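Local coordinates for protein amino acid amide racemase (Ochrobactrum anthropi, PDB 6GIO) that binds pyridoxal-5'-phosphate and belongs to the class-III aminotransferase family, with two copies of the chain in its assembly, at residues E184-H189 against D226-H231; H60-E65 against G306-N311; V369-K374 against G421-G426; G327-R332 against L402-P407. All coordinates share one frame; numbering follows the deposited sequence.

Three of the four contacts in this class-III aminotransferase fold pair helices, and the fourth sets a helix against the loop entering helix 406-424. Contact 2 spans the longest stretch of chain, and contact 1 falls within that span; contacts 3 and 4 follow, with their segments alternating. Contact 1, beside the sheet that holds strands 131-135 and 164-167, lies across the chain's centre from contact 2, the two centres about 41 Å apart. Contacts 2 and 4 come much closer, about 4 Å between nearest atoms; their helices 300-315 and 318-339 follow each other in the chain. Contacts 3 and 4 share helix 406-424, one at each end, with centres about 24 Å apart. Each brings together parts of the chain that are 37 to 241 residues apart.

Contact 1 of 4, residues E184-H189 against D226-H231; sequences ELLDYH and DRCRKH
Asp187 and Arg227 form the polar half of this contact, a salt bridge between helix 179-191 and helix 220-229. The arginine offers its side rather than its end: NE donates to OD1 of Asp187 at 2.7 Å, and NH1 of Arg227 donates to OD2 of Asp187 at 3.0 Å. Both oxygens use their syn lone pairs, and the carboxylate and guanidinium planes are only 12° apart, so the two groups lie almost in one plane. A weak third bond runs from NE to OD2. The chain of Arg227 is bent at chi2 (-69°) and again at chi3, and these turns present the NE edge to the aspartate, whose own side chain meets it at about a right angle.

The apolar half is smaller. Leu186 CD2 reaches SG of Cys228 at 4.2 Å and also lies near CB of Arg227. Both Leu186 and Cys228 are buried, and both rest on Ile133 of strand 131-135; Leu186 further touches Leu165 and Leu167 of strand 164-167. The two helices meet over strand 131-135, with Leu186 reaching on to its parallel neighbour 164-167, as in the layered alpha/beta architecture of this family.

Within helix 179-191, His189 ND1 bonds to O of Leu185 at 3.1 Å, approaching from the face opposite the backbone N of His189.

With two bonds in near-coplanar geometry, the ion pair restricts rotation of both charged groups, and the close positive partner would be expected to keep Asp187 ionised beside the leucine-cysteine packing.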
loop_
_atom_site.group_PDB
_atom_site.type_symbol
_atom_site.label_atom_id
_atom_site.label_comp_id
_atom_site.label_asym_id
_atom_site.label_seq_id
_atom_site.Cartn_x
_atom_site.Cartn_y
_atom_site.Cartn_z
ATOM N N GLU C 184 9.730 30.225 18.217
ATOM C CA GLU C 184 11.011 30.677 18.837
ATOM C C GLU C 184 12.003 29.496 18.877
ATOM O O GLU C 184 13.114 29.660 18.493
ATOM C CB GLU C 184 10.713 31.380 20.174
ATOM C CG GLU C 184 11.881 31.483 21.142
ATOM C CD GLU C 184 11.809 32.483 22.296
ATOM O OE1 GLU C 184 11.783 32.077 23.461
ATOM O OE2 GLU C 184 11.832 33.660 22.031
ATOM N N LEU C 185 11.541 28.346 19.347
ATOM C CA LEU C 185 12.301 27.128 19.413
ATOM C C LEU C 185 12.841 26.720 18.035
ATOM O O LEU C 185 13.988 26.321 17.920
ATOM C CB LEU C 185 11.441 26.004 20.027
ATOM C CG LEU C 185 12.066 24.649 20.259
ATOM C CD1 LEU C 185 13.321 24.708 21.102
ATOM C CD2 LEU C 185 11.065 23.760 20.967
ATOM N N LEU C 186 12.023 26.835 17.002
ATOM C CA LEU C 186 12.448 26.519 15.640
ATOM C C LEU C 186 13.485 27.508 15.178
ATOM O O LEU C 186 14.509 27.102 14.583
ATOM C CB LEU C 186 11.298 26.513 14.655
ATOM C CG LEU C 186 11.602 26.236 13.188
ATOM C CD1 LEU C 186 12.104 24.805 13.005
ATOM C CD2 LEU C 186 10.385 26.515 12.319
ATOM N N ASP C 187 13.233 28.787 15.440
ATOM C CA ASP C 187 14.218 29.834 15.082
ATOM C C ASP C 187 15.563 29.527 15.729
ATOM O O ASP C 187 16.609 29.770 15.118
ATOM C CB ASP C 187 13.803 31.214 15.569
ATOM C CG ASP C 187 12.611 31.763 14.849
ATOM O OD1 ASP C 187 12.327 31.370 13.674
ATOM O OD2 ASP C 187 11.952 32.629 15.478
ATOM N N TYR C 188 15.527 29.017 16.966
ATOM C CA TYR C 188 16.751 28.695 17.706
ATOM C C TYR C 188 17.487 27.528 17.088
ATOM O O TYR C 188 18.698 27.584 16.918
ATOM C CB TYR C 188 16.468 28.373 19.189
ATOM C CG TYR C 188 17.721 28.336 20.037
ATOM C CD1 TYR C 188 18.453 29.512 20.319
ATOM C CD2 TYR C 188 18.166 27.139 20.583
ATOM C CE1 TYR C 188 19.598 29.469 21.111
ATOM C CE2 TYR C 188 19.295 27.080 21.360
ATOM C CZ TYR C 188 20.005 28.233 21.637
ATOM O OH TYR C 188 21.138 28.100 22.420
ATOM N N HIS C 189 16.769 26.445 16.802
ATOM C CA HIS C 189 17.354 25.337 16.052
ATOM C C HIS C 189 17.963 25.817 14.703
ATOM O O HIS C 189 19.104 25.497 14.391
ATOM C CB HIS C 189 16.342 24.238 15.874
ATOM C CG HIS C 189 16.266 23.323 17.048
ATOM N ND1 HIS C 189 15.436 23.546 18.133
ATOM C CD2 HIS C 189 16.931 22.183 17.326
ATOM C CE1 HIS C 189 15.562 22.554 19.001
ATOM N NE2 HIS C 189 16.468 21.717 18.534
ATOM N N ASP C 226 5.886 30.239 6.569
ATOM C CA ASP C 226 6.690 31.404 6.157
ATOM C C ASP C 226 8.137 31.338 6.685
ATOM O O ASP C 226 9.061 31.668 5.938
ATOM C CB ASP C 226 6.023 32.717 6.616
ATOM C CG ASP C 226 4.726 33.028 5.858
ATOM O OD1 ASP C 226 4.346 32.301 4.927
ATOM O OD2 ASP C 226 4.054 34.010 6.216
ATOM N N ARG C 227 8.320 30.918 7.951
ATOM C CA ARG C 227 9.652 30.677 8.556
ATOM C C ARG C 227 10.503 29.662 7.773
ATOM O O ARG C 227 11.713 29.820 7.659
ATOM C CB ARG C 227 9.543 30.124 9.994
ATOM C CG ARG C 227 9.037 31.056 11.087
ATOM C CD ARG C 227 10.000 32.175 11.433
ATOM N NE ARG C 227 9.978 32.521 12.863
ATOM C CZ ARG C 227 9.045 33.259 13.453
ATOM N NH1 ARG C 227 9.160 33.523 14.738
ATOM N NH2 ARG C 227 7.994 33.716 12.777
ATOM N N CYS C 228 9.853 28.618 7.257
ATOM C CA CYS C 228 10.512 27.540 6.530
ATOM C C CYS C 228 10.765 27.931 5.057
ATOM O O CYS C 228 11.861 27.729 4.533
ATOM C CB CYS C 228 9.659 26.315 6.644
ATOM S SG CYS C 228 9.673 25.610 8.323
ATOM N N ARG C 229 9.768 28.518 4.423
ATOM C CA ARG C 229 9.762 28.849 3.021
ATOM C C ARG C 229 10.804 29.917 2.720
ATOM O O ARG C 229 11.411 29.909 1.679
ATOM C CB ARG C 229 8.357 29.340 2.610
ATOM C CG ARG C 229 8.290 29.851 1.156
ATOM C CD ARG C 229 6.885 29.783 0.591
ATOM N NE ARG C 229 6.434 28.390 0.483
ATOM C CZ ARG C 229 5.166 28.012 0.398
ATOM N NH1 ARG C 229 4.189 28.908 0.455
ATOM N NH2 ARG C 229 4.862 26.725 0.316
ATOM N N LYS C 230 11.021 30.804 3.665
ATOM C CA LYS C 230 12.101 31.786 3.617
ATOM C C LYS C 230 13.505 31.193 3.337
ATOM O O LYS C 230 14.405 31.921 2.878
ATOM C CB LYS C 230 12.083 32.551 4.955
ATOM C CG LYS C 230 13.370 33.223 5.397
ATOM C CD LYS C 230 13.228 33.908 6.757
ATOM C CE LYS C 230 11.930 34.706 6.841
ATOM N NZ LYS C 230 11.974 35.776 7.870
ATOM N N HIS C 231 13.695 29.898 3.611
ATOM C CA HIS C 231 14.977 29.206 3.396
ATOM C C HIS C 231 14.890 28.102 2.371
ATOM O O HIS C 231 15.764 27.231 2.338
ATOM C CB HIS C 231 15.494 28.615 4.722
ATOM C CG HIS C 231 15.637 29.626 5.816
ATOM N ND1 HIS C 231 16.687 30.520 5.863
ATOM C CD2 HIS C 231 14.869 29.889 6.899
ATOM C CE1 HIS C 231 16.552 31.302 6.921
ATOM N NE2 HIS C 231 15.458 30.939 7.565
#

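Contact 2 of 4, residues H60-E65 against G306-N311; sequences HPAIVE and GRAVLN. With EDO (1,2-ethanediol), chain H.
Ala308 meets Ala62 and Ile63 where helix 61-72 begins. Its methyl CB sits 3.4 Å from O of Ala62 and 4.1 Å from CB of Ala62, so a small side chain lies directly against the neighbouring backbone. Ile63 adds two branches: CG1 lies near the same alanine methyl, while the terminal CD1 reaches CG2 of Val309 at 3.8 Å. The isoleucine holds CG1 beside its backbone N (chi1 -68°) and extends beyond it, which carries CD1 past Ala308 to the valine. No hydrogen bond joins the segments; the interface rests on van der Waals packing, its closest approach being methyl to carbonyl oxygen.

Small residues let the backbones come close. Ile63 and Ala308 have their CA atoms 5.6 Å apart, and the short helix segments approach to 8.5 Å between axes, running nearly antiparallel at 156°.

His60 fixes the start of the first helix as its N-cap: its ND1 accepts from N of Ala62 at 3.1 Å, with the donor tilted from the ring plane. The backbone N of His60 donates to O1 of an ethanediol at 2.9 Å. This molecule, probably from the crystallisation liquor, lies against Ile63 CG2 and is also bonded to Gly57, Gly59 and the carbonyl of Val71 of the second subunit.

Farther out, Val64 packs on Arg72 of the second subunit, while Arg307 forms a salt bridge with Asp93 and Leu310 touches Leu90. Helix 300-315 thus lies between helix 61-72 and helix 85-97, and the start of helix 61-72 borders the subunit interface.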
loop_
_atom_site.group_PDB
_atom_site.type_symbol
_atom_site.label_atom_id
_atom_site.label_comp_id
_atom_site.label_asym_id
_atom_site.label_seq_id
_atom_site.Cartn_x
_atom_site.Cartn_y
_atom_site.Cartn_z
ATOM N N HIS C 60 -22.534 3.335 -1.478
ATOM C CA HIS C 60 -22.953 4.579 -2.102
ATOM C C HIS C 60 -23.000 4.370 -3.637
ATOM O O HIS C 60 -22.018 3.898 -4.231
ATOM C CB HIS C 60 -22.020 5.733 -1.744
ATOM C CG HIS C 60 -22.515 7.050 -2.235
ATOM N ND1 HIS C 60 -22.411 7.440 -3.558
ATOM C CD2 HIS C 60 -23.172 8.046 -1.596
ATOM C CE1 HIS C 60 -22.967 8.628 -3.701
ATOM N NE2 HIS C 60 -23.448 9.010 -2.530
ATOM N N PRO C 61 -24.124 4.725 -4.274
ATOM C CA PRO C 61 -24.298 4.440 -5.709
ATOM C C PRO C 61 -23.223 5.002 -6.651
ATOM O O PRO C 61 -22.932 4.358 -7.646
ATOM C CB PRO C 61 -25.710 5.017 -6.052
ATOM C CG PRO C 61 -26.200 5.698 -4.829
ATOM C CD PRO C 61 -25.365 5.228 -3.657
ATOM N N ALA C 62 -22.647 6.172 -6.380
ATOM C CA ALA C 62 -21.608 6.714 -7.276
ATOM C C ALA C 62 -20.371 5.805 -7.237
ATOM O O ALA C 62 -19.728 5.535 -8.254
ATOM C CB ALA C 62 -21.236 8.143 -6.893
ATOM N N ILE C 63 -20.039 5.325 -6.047
ATOM C CA ILE C 63 -18.838 4.510 -5.883
ATOM C C ILE C 63 -19.120 3.123 -6.426
ATOM O O ILE C 63 -18.284 2.561 -7.157
ATOM C CB ILE C 63 -18.375 4.461 -4.422
ATOM C CG1 ILE C 63 -17.883 5.863 -4.032
ATOM C CG2 ILE C 63 -17.282 3.427 -4.247
ATOM C CD1 ILE C 63 -17.658 5.987 -2.556
ATOM N N VAL C 64 -20.302 2.591 -6.106
ATOM C CA VAL C 64 -20.724 1.299 -6.654
ATOM C C VAL C 64 -20.623 1.319 -8.206
ATOM O O VAL C 64 -19.962 0.463 -8.803
ATOM C CB VAL C 64 -22.144 0.927 -6.202
ATOM C CG1 VAL C 64 -22.688 -0.216 -7.024
ATOM C CG2 VAL C 64 -22.136 0.533 -4.741
ATOM N N GLU C 65 -21.240 2.308 -8.840
ATOM C CA GLU C 65 -21.157 2.432 -10.301
ATOM C C GLU C 65 -19.713 2.487 -10.827
ATOM O O GLU C 65 -19.405 1.790 -11.771
ATOM C CB GLU C 65 -21.953 3.633 -10.833
ATOM N N GLY C 306 -12.110 6.944 -6.625
ATOM C CA GLY C 306 -11.702 8.291 -6.205
ATOM C C GLY C 306 -12.355 9.401 -7.011
ATOM O O GLY C 306 -12.672 10.470 -6.481
ATOM N N ARG C 307 -12.541 9.157 -8.306
ATOM C CA ARG C 307 -13.207 10.157 -9.148
ATOM C C ARG C 307 -14.637 10.332 -8.673
ATOM O O ARG C 307 -15.124 11.453 -8.615
ATOM C CB ARG C 307 -13.189 9.765 -10.618
ATOM C CG ARG C 307 -11.817 9.783 -11.212
ATOM C CD ARG C 307 -11.909 9.989 -12.690
ATOM N NE ARG C 307 -12.207 11.383 -12.970
ATOM C CZ ARG C 307 -12.922 11.809 -14.011
ATOM N NH1 ARG C 307 -13.438 10.954 -14.899
ATOM N NH2 ARG C 307 -13.121 13.099 -14.165
ATOM N N ALA C 308 -15.295 9.216 -8.332
ATOM C CA ALA C 308 -16.660 9.248 -7.837
ATOM C C ALA C 308 -16.717 9.982 -6.508
ATOM O O ALA C 308 -17.641 10.757 -6.241
ATOM C CB ALA C 308 -17.233 7.834 -7.690
ATOM N N VAL C 309 -15.727 9.780 -5.657
ATOM C CA VAL C 309 -15.707 10.508 -4.381
ATOM C C VAL C 309 -15.625 12.030 -4.610
ATOM O O VAL C 309 -16.449 12.814 -4.119
ATOM C CB VAL C 309 -14.569 10.006 -3.470
ATOM C CG1 VAL C 309 -14.333 10.962 -2.322
ATOM C CG2 VAL C 309 -14.888 8.602 -2.917
ATOM N N LEU C 310 -14.618 12.457 -5.343
ATOM C CA LEU C 310 -14.434 13.881 -5.620
ATOM C C LEU C 310 -15.645 14.449 -6.328
ATOM O O LEU C 310 -16.095 15.541 -6.005
ATOM C CB LEU C 310 -13.197 14.109 -6.478
ATOM C CG LEU C 310 -11.844 13.711 -5.910
ATOM C CD1 LEU C 310 -10.752 14.304 -6.794
ATOM C CD2 LEU C 310 -11.661 14.186 -4.487
ATOM N N ASN C 311 -16.210 13.706 -7.283
ATOM C CA ASN C 311 -17.318 14.268 -8.058
ATOM C C ASN C 311 -18.541 14.500 -7.149
ATOM O O ASN C 311 -19.161 15.562 -7.197
ATOM C CB ASN C 311 -17.660 13.370 -9.253
ATOM C CG ASN C 311 -18.756 13.949 -10.128
ATOM O OD1 ASN C 311 -18.579 14.970 -10.789
ATOM N ND2 ASN C 311 -19.893 13.312 -10.108
HETATM C C1 EDO H . -18.506 2.877 -0.814
HETATM O O1 EDO H . -19.786 3.421 -0.440
HETATM C C2 EDO H . -18.674 1.701 -1.757
HETATM O O2 EDO H . -19.411 0.661 -1.060
#

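Contact 3 of 4, residues V369-K374 against G421-G426; sequences VTTTAK and GDVLDG
The last turn of helix 406-424 packs here on the first turns of helix 369-382, with Val423 carrying the contact from its side. Its CG2 lies 3.4 Å from the backbone O of Lys374 and 3.5 Å from CB of Lys374. The other branch, CG1, reaches CG2 of Thr371 at 4.0 Å and also leans on the lysine CB at 3.8 Å. A chi1 of 164° sets CG1 anti to the valine's backbone N and CG2 beside it; both branches touch Lys374 CB, CG1 going on to the threonine methyl and CG2 to the lysine carbonyl.

One residue after Val423 the helix ends in a Schellman motif. Gly426, at positive phi, is the C-prime residue; its N bonds to O of Val423 at 3.0 Å, and Lys427 N reaches back to Asp422 O. The chain then turns so that Val428 also touches Val423.

Beyond CB, Lys374 leaves the valine. Its extended chain carries NZ to a salt bridge with Asp430 and a hydrogen bond to the carbonyl of Val428, both in the segment that follows the motif. Next to the valine, Asp422 forms a salt bridge with Arg378, farther along helix 369-382.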
loop_
_atom_site.group_PDB
_atom_site.type_symbol
_atom_site.label_atom_id
_atom_site.label_comp_id
_atom_site.label_asym_id
_atom_site.label_seq_id
_atom_site.Cartn_x
_atom_site.Cartn_y
_atom_site.Cartn_z
ATOM N N VAL C 369 -7.643 5.576 30.437
ATOM C CA VAL C 369 -7.957 4.881 29.184
ATOM C C VAL C 369 -9.022 3.801 29.376
ATOM O O VAL C 369 -9.800 3.531 28.459
ATOM C CB VAL C 369 -6.676 4.271 28.531
ATOM C CG1 VAL C 369 -6.034 3.228 29.431
ATOM C CG2 VAL C 369 -6.980 3.641 27.172
ATOM N N THR C 370 -9.072 3.188 30.552
ATOM C CA THR C 370 -10.122 2.216 30.832
ATOM C C THR C 370 -11.552 2.822 30.777
ATOM O O THR C 370 -12.504 2.196 30.250
ATOM C CB THR C 370 -9.867 1.444 32.156
ATOM O OG1 THR C 370 -11.012 0.638 32.449
ATOM C CG2 THR C 370 -9.656 2.356 33.300
ATOM N N THR C 371 -11.709 4.044 31.283
ATOM C CA THR C 371 -12.960 4.771 31.175
ATOM C C THR C 371 -13.299 5.058 29.711
ATOM O O THR C 371 -14.404 4.787 29.270
ATOM C CB THR C 371 -12.881 6.092 31.960
ATOM O OG1 THR C 371 -12.613 5.773 33.316
ATOM C CG2 THR C 371 -14.170 6.911 31.879
ATOM N N THR C 372 -12.336 5.578 28.961
ATOM C CA THR C 372 -12.541 5.868 27.545
ATOM C C THR C 372 -12.923 4.602 26.750
ATOM O O THR C 372 -13.873 4.612 25.977
ATOM C CB THR C 372 -11.269 6.528 26.993
ATOM O OG1 THR C 372 -10.956 7.658 27.834
ATOM C CG2 THR C 372 -11.424 6.965 25.533
ATOM N N ALA C 373 -12.230 3.506 26.981
ATOM C CA ALA C 373 -12.584 2.218 26.334
ATOM C C ALA C 373 -13.999 1.730 26.682
ATOM O O ALA C 373 -14.683 1.185 25.834
ATOM C CB ALA C 373 -11.553 1.124 26.656
ATOM N N LYS C 374 -14.435 1.964 27.914
ATOM C CA LYS C 374 -15.762 1.579 28.344
ATOM C C LYS C 374 -16.803 2.400 27.648
ATOM O O LYS C 374 -17.877 1.896 27.332
ATOM C CB LYS C 374 -15.930 1.748 29.862
ATOM C CG LYS C 374 -15.266 0.644 30.647
ATOM C CD LYS C 374 -15.495 0.826 32.126
ATOM C CE LYS C 374 -14.746 -0.247 32.887
ATOM N NZ LYS C 374 -15.074 -0.215 34.340
ATOM N N GLY C 421 -22.818 8.363 30.547
ATOM C CA GLY C 421 -23.577 8.268 31.779
ATOM C C GLY C 421 -23.500 6.883 32.343
ATOM O O GLY C 421 -23.282 6.718 33.531
ATOM N N ASP C 422 -23.669 5.873 31.498
ATOM C CA ASP C 422 -23.683 4.477 31.982
ATOM C C ASP C 422 -22.312 4.108 32.523
ATOM O O ASP C 422 -22.202 3.360 33.477
ATOM C CB ASP C 422 -24.061 3.493 30.870
ATOM C CG ASP C 422 -25.525 3.607 30.437
ATOM O OD1 ASP C 422 -26.312 4.258 31.122
ATOM O OD2 ASP C 422 -25.898 3.027 29.407
ATOM N N VAL C 423 -21.253 4.612 31.891
ATOM C CA VAL C 423 -19.907 4.284 32.358
ATOM C C VAL C 423 -19.578 4.996 33.691
ATOM O O VAL C 423 -19.003 4.380 34.610
ATOM C CB VAL C 423 -18.849 4.563 31.278
ATOM C CG1 VAL C 423 -17.447 4.600 31.877
ATOM C CG2 VAL C 423 -18.969 3.517 30.159
ATOM N N LEU C 424 -19.928 6.268 33.793
ATOM C CA LEU C 424 -19.686 7.020 35.021
ATOM C C LEU C 424 -20.474 6.452 36.219
ATOM O O LEU C 424 -19.964 6.453 37.331
ATOM C CB LEU C 424 -20.040 8.475 34.838
ATOM C CG LEU C 424 -19.111 9.265 33.935
ATOM C CD1 LEU C 424 -19.675 10.653 33.794
ATOM C CD2 LEU C 424 -17.687 9.329 34.474
ATOM N N ASP C 425 -21.694 5.965 35.978
ATOM C CA ASP C 425 -22.541 5.384 37.031
ATOM C C ASP C 425 -22.087 3.987 37.316
ATOM O O ASP C 425 -22.825 3.255 37.943
ATOM C CB ASP C 425 -24.027 5.280 36.622
ATOM C CG ASP C 425 -24.747 6.611 36.510
ATOM O OD1 ASP C 425 -24.266 7.652 37.008
ATOM O OD2 ASP C 425 -25.855 6.602 35.914
ATOM N N GLY C 426 -20.916 3.588 36.826
ATOM C CA GLY C 426 -20.349 2.283 37.129
ATOM C C GLY C 426 -21.170 1.092 36.634
ATOM O O GLY C 426 -21.313 0.084 37.322
#

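Contact 4 of 4, residues G327-R332 against L402-P407; sequences GIFADR and LTLTEP
A chi1 of -170° swings the ring of Phe329 anti to its backbone N, out toward Leu404, while Leu404, with its own chi1 at -169°, turns its isobutyl group to meet it. CD2 of the leucine lies 4.4 Å from CD2 of the phenylalanine ring, approaching it obliquely. Both side chains are buried, and both also touch Ile409, with Ala412 adding to the cover of the ring.

The second meeting is nearer the surface. Ile328 CD1 comes to 4.0 Å from OE1 of Glu406, a van der Waals touch between a methyl and a carboxylate oxygen in which the two side chains run at about a right angle. The glutamate's polar end is held from elsewhere: OE2 forms a salt bridge with Arg324, one turn earlier on the isoleucine's helix.

These pairs join helix 318-339 to the loop leading into helix 406-424. Thr405 is the N-cap of that helix, its side chain capping a backbone N just beyond Pro407, and its own N bonds to OE1 of Glu408; the two bonds are consistent with a capping box. Arg321 binds the carbonyl of Leu404, and Arg332 pairs with Asp410, so residues of helix 318-339 grip the loop and the first turns of its neighbour.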
loop_
_atom_site.group_PDB
_atom_site.type_symbol
_atom_site.label_atom_id
_atom_site.label_comp_id
_atom_site.label_asym_id
_atom_site.label_seq_id
_atom_site.Cartn_x
_atom_site.Cartn_y
_atom_site.Cartn_z
ATOM N N GLY C 327 -21.288 21.386 12.596
ATOM C CA GLY C 327 -21.615 22.410 13.615
ATOM C C GLY C 327 -22.763 21.992 14.530
ATOM O O GLY C 327 -22.645 22.074 15.765
ATOM N N ILE C 328 -23.869 21.539 13.932
ATOM C CA ILE C 328 -24.984 20.947 14.714
ATOM C C ILE C 328 -24.510 19.802 15.628
ATOM O O ILE C 328 -24.840 19.771 16.825
ATOM C CB ILE C 328 -26.146 20.473 13.801
ATOM C CG1 ILE C 328 -26.712 21.667 12.994
ATOM C CG2 ILE C 328 -27.225 19.771 14.618
ATOM C CD1 ILE C 328 -27.478 21.258 11.750
ATOM N N PHE C 329 -23.719 18.867 15.078
ATOM C CA PHE C 329 -23.245 17.697 15.846
ATOM C C PHE C 329 -22.347 18.160 16.991
ATOM O O PHE C 329 -22.515 17.737 18.135
ATOM C CB PHE C 329 -22.482 16.709 14.934
ATOM C CG PHE C 329 -22.158 15.370 15.582
ATOM C CD1 PHE C 329 -22.779 14.943 16.758
ATOM C CD2 PHE C 329 -21.258 14.512 14.975
ATOM C CE1 PHE C 329 -22.479 13.719 17.330
ATOM C CE2 PHE C 329 -20.960 13.270 15.533
ATOM C CZ PHE C 329 -21.567 12.875 16.714
ATOM N N ALA C 330 -21.404 19.042 16.675
ATOM C CA ALA C 330 -20.463 19.551 17.671
ATOM C C ALA C 330 -21.217 20.230 18.840
ATOM O O ALA C 330 -20.887 20.030 20.012
ATOM C CB ALA C 330 -19.438 20.515 17.029
ATOM N N ASP C 331 -22.223 21.030 18.510
ATOM C CA ASP C 331 -22.990 21.753 19.529
ATOM C C ASP C 331 -23.796 20.832 20.424
ATOM O O ASP C 331 -23.791 21.043 21.633
ATOM C CB ASP C 331 -23.855 22.839 18.887
ATOM C CG ASP C 331 -23.020 23.994 18.378
ATOM O OD1 ASP C 331 -21.916 24.219 18.959
ATOM O OD2 ASP C 331 -23.462 24.682 17.428
ATOM N N ARG C 332 -24.410 19.788 19.859
ATOM C CA ARG C 332 -25.054 18.727 20.686
ATOM C C ARG C 332 -24.057 18.168 21.684
ATOM O O ARG C 332 -24.318 18.087 22.861
ATOM C CB ARG C 332 -25.635 17.583 19.835
ATOM C CG ARG C 332 -26.794 17.992 18.935
ATOM C CD ARG C 332 -28.103 18.272 19.695
ATOM N NE ARG C 332 -28.461 17.151 20.580
ATOM C CZ ARG C 332 -29.206 16.099 20.234
ATOM N NH1 ARG C 332 -29.727 16.021 19.023
ATOM N NH2 ARG C 332 -29.443 15.123 21.098
ATOM N N LEU C 402 -19.484 11.687 5.390
ATOM C CA LEU C 402 -19.927 13.026 5.100
ATOM C C LEU C 402 -21.425 13.051 4.782
ATOM O O LEU C 402 -22.055 14.110 4.766
ATOM C CB LEU C 402 -19.144 13.559 3.897
ATOM C CG LEU C 402 -17.630 13.724 4.117
ATOM C CD1 LEU C 402 -17.005 14.620 3.039
ATOM C CD2 LEU C 402 -17.335 14.307 5.473
ATOM N N THR C 403 -21.976 11.870 4.521
ATOM C CA THR C 403 -23.386 11.712 4.235
ATOM C C THR C 403 -24.237 11.539 5.485
ATOM O O THR C 403 -25.424 11.228 5.383
ATOM C CB THR C 403 -23.582 10.475 3.335
ATOM O OG1 THR C 403 -22.865 9.378 3.899
ATOM C CG2 THR C 403 -23.028 10.769 1.916
ATOM N N LEU C 404 -23.644 11.747 6.654
ATOM C CA LEU C 404 -24.364 11.657 7.912
ATOM C C LEU C 404 -25.625 12.552 7.884
ATOM O O LEU C 404 -25.560 13.740 7.524
ATOM C CB LEU C 404 -23.448 12.036 9.075
ATOM C CG LEU C 404 -23.989 11.744 10.482
ATOM C CD1 LEU C 404 -24.037 10.250 10.787
ATOM C CD2 LEU C 404 -23.174 12.494 11.526
ATOM N N THR C 405 -26.771 11.978 8.252
ATOM C CA THR C 405 -28.051 12.754 8.221
ATOM C C THR C 405 -28.322 13.472 9.544
ATOM O O THR C 405 -27.720 13.154 10.582
ATOM C CB THR C 405 -29.267 11.874 7.863
ATOM O OG1 THR C 405 -29.524 10.937 8.910
ATOM C CG2 THR C 405 -29.017 11.132 6.578
ATOM N N GLU C 406 -29.232 14.440 9.518
ATOM C CA GLU C 406 -29.605 15.130 10.762
ATOM C C GLU C 406 -30.279 14.226 11.797
ATOM O O GLU C 406 -29.942 14.305 12.960
ATOM C CB GLU C 406 -30.348 16.428 10.485
ATOM C CG GLU C 406 -29.396 17.453 9.868
ATOM C CD GLU C 406 -30.035 18.791 9.517
ATOM O OE1 GLU C 406 -30.756 19.359 10.356
ATOM O OE2 GLU C 406 -29.764 19.297 8.407
ATOM N N PRO C 407 -31.156 13.304 11.381
ATOM C CA PRO C 407 -31.654 12.332 12.367
ATOM C C PRO C 407 -30.574 11.467 12.972
ATOM O O PRO C 407 -30.675 11.080 14.139
ATOM C CB PRO C 407 -32.621 11.469 11.556
ATOM C CG PRO C 407 -33.111 12.414 10.488
ATOM C CD PRO C 407 -31.945 13.279 10.135
#